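Local coordinates for protein alpha-1,2-Mannosidase (Trichoderma reesei, PDB 1HCU) that probably hydrolyses alpha-1,2-linked mannose residues from N-linked high-mannose glycans, with calcium as its cofactor, at residues Y250-Y255 with I321-Q326; G314-G319 with I329-K334. One frame throughout, in Å; residues are numbered along the deposited sequence.

Contact 1 of 2, residues Y250-Y255 with I321-Q326; sequences YLIKMY and ILLNEQ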
loop_
_atom_site.group_PDB
_atom_site.type_symbol
_atom_site.label_atom_id
_atom_site.label_comp_id
_atom_site.label_asym_id
_atom_site.label_seq_id
_atom_site.Cartn_x
_atom_site.Cartn_y
_atom_site.Cartn_z
ATOM N N TYR A 250 -4.665 -5.572 6.567
ATOM C CA TYR A 250 -4.009 -5.736 7.861
ATOM C C TYR A 250 -4.590 -6.846 8.729
ATOM O O TYR A 250 -3.934 -7.326 9.650
ATOM C CB TYR A 250 -4.002 -4.412 8.641
ATOM C CG TYR A 250 -2.838 -3.491 8.300
ATOM C CD1 TYR A 250 -2.623 -2.306 9.016
ATOM C CD2 TYR A 250 -1.978 -3.781 7.245
ATOM C CE1 TYR A 250 -1.582 -1.428 8.676
ATOM C CE2 TYR A 250 -0.932 -2.908 6.898
ATOM C CZ TYR A 250 -0.744 -1.738 7.610
ATOM O OH TYR A 250 0.250 -0.874 7.219
ATOM N N LEU A 251 -5.813 -7.259 8.429
ATOM C CA LEU A 251 -6.450 -8.325 9.179
ATOM C C LEU A 251 -5.631 -9.612 9.074
ATOM O O LEU A 251 -5.283 -10.226 10.089
ATOM C CB LEU A 251 -7.856 -8.562 8.641
ATOM C CG LEU A 251 -9.079 -8.259 9.514
ATOM C CD1 LEU A 251 -8.896 -7.056 10.396
ATOM C CD2 LEU A 251 -10.249 -8.064 8.576
ATOM N N ILE A 252 -5.312 -10.015 7.849
ATOM C CA ILE A 252 -4.533 -11.230 7.647
ATOM C C ILE A 252 -3.055 -10.985 7.964
ATOM O O ILE A 252 -2.349 -11.901 8.393
ATOM C CB ILE A 252 -4.675 -11.747 6.192
ATOM C CG1 ILE A 252 -4.006 -13.117 6.040
ATOM C CG2 ILE A 252 -4.069 -10.747 5.231
ATOM C CD1 ILE A 252 -4.646 -14.215 6.860
ATOM N N LYS A 253 -2.585 -9.755 7.774
ATOM C CA LYS A 253 -1.184 -9.465 8.056
ATOM C C LYS A 253 -0.857 -9.517 9.546
ATOM O O LYS A 253 0.268 -9.842 9.927
ATOM C CB LYS A 253 -0.771 -8.123 7.443
ATOM C CG LYS A 253 -0.596 -8.212 5.927
ATOM C CD LYS A 253 0.026 -6.958 5.332
ATOM C CE LYS A 253 0.274 -7.129 3.836
ATOM N NZ LYS A 253 0.909 -5.909 3.240
ATOM N N MET A 254 -1.844 -9.211 10.382
ATOM C CA MET A 254 -1.668 -9.261 11.827
ATOM C C MET A 254 -1.550 -10.726 12.223
ATOM O O MET A 254 -0.856 -11.069 13.186
ATOM C CB MET A 254 -2.871 -8.632 12.550
ATOM C CG MET A 254 -2.910 -7.113 12.522
ATOM S SD MET A 254 -1.290 -6.386 12.945
ATOM C CE MET A 254 -1.240 -6.645 14.701
ATOM N N TYR A 255 -2.224 -11.594 11.472
ATOM C CA TYR A 255 -2.176 -13.028 11.752
ATOM C C TYR A 255 -0.780 -13.568 11.473
ATOM O O TYR A 255 -0.343 -14.530 12.106
ATOM C CB TYR A 255 -3.196 -13.778 10.897
ATOM C CG TYR A 255 -3.209 -15.276 11.113
ATOM C CD1 TYR A 255 -3.661 -15.835 12.314
ATOM C CD2 TYR A 255 -2.802 -16.140 10.101
ATOM C CE1 TYR A 255 -3.710 -17.224 12.492
ATOM C CE2 TYR A 255 -2.847 -17.522 10.266
ATOM C CZ TYR A 255 -3.301 -18.057 11.455
ATOM O OH TYR A 255 -3.343 -19.433 11.581
ATOM N N ILE A 321 -1.396 -18.583 1.574
ATOM C CA ILE A 321 -0.133 -19.131 2.059
ATOM C C ILE A 321 -0.254 -19.397 3.559
ATOM O O ILE A 321 -0.089 -20.524 4.007
ATOM C CB ILE A 321 1.033 -18.142 1.825
ATOM C CG1 ILE A 321 1.273 -17.969 0.331
ATOM C CG2 ILE A 321 2.309 -18.653 2.483
ATOM C CD1 ILE A 321 2.310 -16.935 0.020
ATOM N N LEU A 322 -0.553 -18.349 4.322
ATOM C CA LEU A 322 -0.695 -18.455 5.771
ATOM C C LEU A 322 -1.753 -19.453 6.224
ATOM O O LEU A 322 -1.652 -20.009 7.313
ATOM C CB LEU A 322 -1.018 -17.088 6.374
ATOM C CG LEU A 322 0.104 -16.095 6.695
ATOM C CD1 LEU A 322 1.214 -16.179 5.679
ATOM C CD2 LEU A 322 -0.487 -14.686 6.740
ATOM N N LEU A 323 -2.771 -19.688 5.404
ATOM C CA LEU A 323 -3.826 -20.620 5.801
ATOM C C LEU A 323 -3.807 -21.954 5.075
ATOM O O LEU A 323 -4.669 -22.793 5.317
ATOM C CB LEU A 323 -5.196 -19.970 5.603
ATOM C CG LEU A 323 -5.438 -18.742 6.470
ATOM C CD1 LEU A 323 -6.715 -18.064 6.044
ATOM C CD2 LEU A 323 -5.484 -19.159 7.941
ATOM N N ASN A 324 -2.826 -22.154 4.198
ATOM C CA ASN A 324 -2.730 -23.393 3.424
ATOM C C ASN A 324 -4.024 -23.685 2.670
ATOM O O ASN A 324 -4.436 -24.839 2.559
ATOM C CB ASN A 324 -2.404 -24.590 4.323
ATOM C CG ASN A 324 -1.002 -24.528 4.901
ATOM O OD1 ASN A 324 -0.013 -24.460 4.168
ATOM N ND2 ASN A 324 -0.910 -24.557 6.225
ATOM N N GLU A 325 -4.657 -22.632 2.159
ATOM C CA GLU A 325 -5.901 -22.749 1.404
ATOM C C GLU A 325 -5.713 -22.363 -0.057
ATOM O O GLU A 325 -5.640 -21.183 -0.386
ATOM C CB GLU A 325 -6.978 -21.844 2.013
ATOM C CG GLU A 325 -7.575 -22.350 3.305
ATOM C CD GLU A 325 -8.293 -23.674 3.124
ATOM O OE1 GLU A 325 -9.033 -23.825 2.121
ATOM O OE2 GLU A 325 -8.125 -24.558 3.990
ATOM N N GLN A 326 -5.656 -23.360 -0.928
ATOM C CA GLN A 326 -5.478 -23.144 -2.365
ATOM C C GLN A 326 -6.511 -22.201 -2.976
ATOM O O GLN A 326 -6.193 -21.442 -3.894
ATOM C CB GLN A 326 -5.547 -24.482 -3.110
ATOM C CG GLN A 326 -4.220 -24.986 -3.651
ATOM C CD GLN A 326 -3.531 -24.002 -4.576
ATOM O OE1 GLN A 326 -4.160 -23.389 -5.424
ATOM N NE2 GLN A 326 -2.232 -23.865 -4.425
#

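Contact 2 of 2, residues G314-G319 with I329-K334; sequences GNFILG and IDFGIK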
loop_
_atom_site.group_PDB
_atom_site.type_symbol
_atom_site.label_atom_id
_atom_site.label_comp_id
_atom_site.label_asym_id
_atom_site.label_seq_id
_atom_site.Cartn_x
_atom_site.Cartn_y
_atom_site.Cartn_z
ATOM N N GLY A 314 -2.525 -9.907 -4.347
ATOM C CA GLY A 314 -1.465 -10.303 -3.447
ATOM C C GLY A 314 -1.999 -10.635 -2.069
ATOM O O GLY A 314 -1.485 -11.541 -1.404
ATOM N N ASN A 315 -3.038 -9.926 -1.637
ATOM C CA ASN A 315 -3.584 -10.185 -0.313
ATOM C C ASN A 315 -4.224 -11.569 -0.203
ATOM O O ASN A 315 -3.987 -12.278 0.778
ATOM C CB ASN A 315 -4.595 -9.107 0.088
ATOM C CG ASN A 315 -4.787 -9.036 1.586
ATOM O OD1 ASN A 315 -3.821 -8.859 2.334
ATOM N ND2 ASN A 315 -6.024 -9.173 2.038
ATOM N N PHE A 316 -5.027 -11.954 -1.199
ATOM C CA PHE A 316 -5.662 -13.272 -1.190
ATOM C C PHE A 316 -4.597 -14.361 -1.226
ATOM O O PHE A 316 -4.731 -15.400 -0.572
ATOM C CB PHE A 316 -6.610 -13.444 -2.387
ATOM C CG PHE A 316 -8.020 -12.997 -2.108
ATOM C CD1 PHE A 316 -8.368 -11.650 -2.172
ATOM C CD2 PHE A 316 -8.985 -13.923 -1.729
ATOM C CE1 PHE A 316 -9.657 -11.234 -1.860
ATOM C CE2 PHE A 316 -10.285 -13.518 -1.413
ATOM C CZ PHE A 316 -10.620 -12.168 -1.478
ATOM N N ILE A 317 -3.543 -14.108 -2.000
ATOM C CA ILE A 317 -2.427 -15.034 -2.116
ATOM C C ILE A 317 -1.778 -15.165 -0.747
ATOM O O ILE A 317 -1.567 -16.286 -0.267
ATOM C CB ILE A 317 -1.379 -14.537 -3.153
ATOM C CG1 ILE A 317 -1.927 -14.731 -4.567
ATOM C CG2 ILE A 317 -0.064 -15.286 -2.988
ATOM C CD1 ILE A 317 -1.135 -14.033 -5.640
ATOM N N LEU A 318 -1.483 -14.031 -0.108
ATOM C CA LEU A 318 -0.870 -14.065 1.219
ATOM C C LEU A 318 -1.705 -14.908 2.171
ATOM O O LEU A 318 -1.175 -15.760 2.892
ATOM C CB LEU A 318 -0.725 -12.663 1.791
ATOM C CG LEU A 318 -0.160 -12.602 3.213
ATOM C CD1 LEU A 318 1.147 -13.396 3.311
ATOM C CD2 LEU A 318 0.070 -11.155 3.584
ATOM N N GLY A 319 -3.015 -14.663 2.164
ATOM C CA GLY A 319 -3.931 -15.408 3.011
ATOM C C GLY A 319 -3.911 -16.893 2.700
ATOM O O GLY A 319 -3.993 -17.714 3.602
ATOM N N ILE A 329 -5.413 -18.740 -2.925
ATOM C CA ILE A 329 -4.305 -18.551 -3.840
ATOM C C ILE A 329 -4.839 -18.480 -5.276
ATOM O O ILE A 329 -4.494 -17.562 -6.023
ATOM C CB ILE A 329 -3.268 -19.694 -3.717
ATOM C CG1 ILE A 329 -2.648 -19.674 -2.306
ATOM C CG2 ILE A 329 -2.204 -19.541 -4.798
ATOM C CD1 ILE A 329 -1.631 -20.779 -2.042
ATOM N N ASP A 330 -5.696 -19.425 -5.661
ATOM C CA ASP A 330 -6.266 -19.420 -7.009
ATOM C C ASP A 330 -6.990 -18.115 -7.308
ATOM O O ASP A 330 -6.831 -17.538 -8.391
ATOM C CB ASP A 330 -7.269 -20.564 -7.207
ATOM C CG ASP A 330 -6.634 -21.930 -7.114
ATOM O OD1 ASP A 330 -5.398 -22.032 -7.272
ATOM O OD2 ASP A 330 -7.384 -22.906 -6.895
ATOM N N PHE A 331 -7.806 -17.666 -6.357
ATOM C CA PHE A 331 -8.559 -16.432 -6.542
ATOM C C PHE A 331 -7.604 -15.247 -6.667
ATOM O O PHE A 331 -7.801 -14.380 -7.510
ATOM C CB PHE A 331 -9.548 -16.224 -5.383
ATOM C CG PHE A 331 -10.492 -15.079 -5.600
ATOM C CD1 PHE A 331 -10.307 -13.875 -4.938
ATOM C CD2 PHE A 331 -11.535 -15.186 -6.513
ATOM C CE1 PHE A 331 -11.144 -12.789 -5.182
ATOM C CE2 PHE A 331 -12.382 -14.103 -6.766
ATOM C CZ PHE A 331 -12.186 -12.904 -6.101
ATOM N N GLY A 332 -6.558 -15.229 -5.846
ATOM C CA GLY A 332 -5.587 -14.151 -5.918
ATOM C C GLY A 332 -4.857 -14.119 -7.256
ATOM O O GLY A 332 -4.611 -13.046 -7.809
ATOM N N ILE A 333 -4.505 -15.295 -7.776
ATOM C CA ILE A 333 -3.815 -15.399 -9.064
ATOM C C ILE A 333 -4.696 -14.829 -10.180
ATOM O O ILE A 333 -4.219 -14.130 -11.076
ATOM C CB ILE A 333 -3.479 -16.880 -9.410
ATOM C CG1 ILE A 333 -2.414 -17.418 -8.450
ATOM C CG2 ILE A 333 -2.979 -16.995 -10.841
ATOM C CD1 ILE A 333 -1.129 -16.613 -8.451
ATOM N N LYS A 334 -5.986 -15.131 -10.110
ATOM C CA LYS A 334 -6.948 -14.661 -11.098
ATOM C C LYS A 334 -7.045 -13.141 -11.024
ATOM O O LYS A 334 -7.136 -12.456 -12.042
ATOM C CB LYS A 334 -8.320 -15.301 -10.834
ATOM C CG LYS A 334 -9.449 -14.812 -11.734
ATOM C CD LYS A 334 -9.093 -14.989 -13.204
ATOM C CE LYS A 334 -10.082 -14.291 -14.120
ATOM N NZ LYS A 334 -11.345 -15.054 -14.316
#

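Contact 1 of 2, residues Y250-Y255 with I321-Q326
L322 reaches from the last turn of helix 312-323 to I252 and Y255 on helix 245-257. Starting at its root, L322 CB lies 4.2 Å from Y255 CD2, beside the tyrosine ring. CG leaves on the side of the backbone N, opposite the carbonyl carbon (chi1 -84°), and from there the CD2 branch does the touching. L322 CD2 sits 3.7 Å from the backbone atom I252 O and 3.9 Å from I252 CG1, so it packs on the facing main chain as well as on the isoleucine. The carbonyl atom L322 O comes to the edge of the Y255 ring, near its plane and 4.0 Å from Y255 CE2. One residue on, L323 CD2 approaches Y255 CE2 obliquely at 3.9 Å, while L323 CD1 only grazes I252 CD1 at 4.4 Å. Straight after these two leucines the chain turns at N324 in a Schellman motif with positive phi, and E325 takes the N-cap position of the next helix. Helix 263-280 covers part of the contact: W269 packs on I252, and K266 touches both Y255 and L323. Within the (alpha/alpha)7 barrel of glycosyl hydrolase family 47, helix 245-257 also meets helices 182-192 and 196-209.

Contact 2 of 2, residues G314-G319 with I329-K334
An antiparallel helical hairpin brings F316 and I317 on helix 312-323 against F331, G332 and I333 on helix 326-344. The two short segments run at 162° to each other and their axes close to 7.2 Å, a tight approach that centres on G332. G332 CA lies 3.7 Å from F316 CB and 3.9 Å from I317 CG1; a beta carbon at this glycine would collide with that CG1. Beyond the glycine the phenylalanines form an edge-to-face pair, centroids 4.7 Å apart and planes at 60°. F331 CG stands opposite its own backbone N (chi1 -172°), which carries the CD1 edge over one face of F316, 3.5 Å from F316 CD2 and displaced toward the rim. Paired helices of this kind build the (alpha/alpha)7 barrel of glycosyl hydrolase family 47, and this pair is joined by a very short turn. With an alanine in place of F316, the edge of F331 would probably lose the ring face it rests on, with a gap opening beside I277. W240 also meets the F316 ring, and helix 263-280 packs on it through A273, T276 and I277. Across the glycine from the rings, I317 CD1 meets I333 CD1 at 3.8 Å. There helix 393-405 adjoins the hairpin, with Y400 and V404 touching I317, V404 touching I329 and A401 touching I333.

From the N terminus, the chain first lays down 250-255 on helix 245-257, then passes through helix 263-280 and strands of the antiparallel sheet before entering helix 312-323. That helix supplies 314-319 to contact 2 and then, at its C-terminal end and the turn after it, 321-326 to contact 1, which closes a loop of 65 residues. Contact 2 closes almost at once, when 329-334 folds back after only nine residues, so the two cross instead of nesting. Helix 312-323 is thus held by a sequence-distant helix and by its direct successor. I252 CG1 packs against G319 CA and K253 CG against L318 CD2, joining 245-257 to 312-323; I329 CG1 brings in helix 326-344 near I321 N.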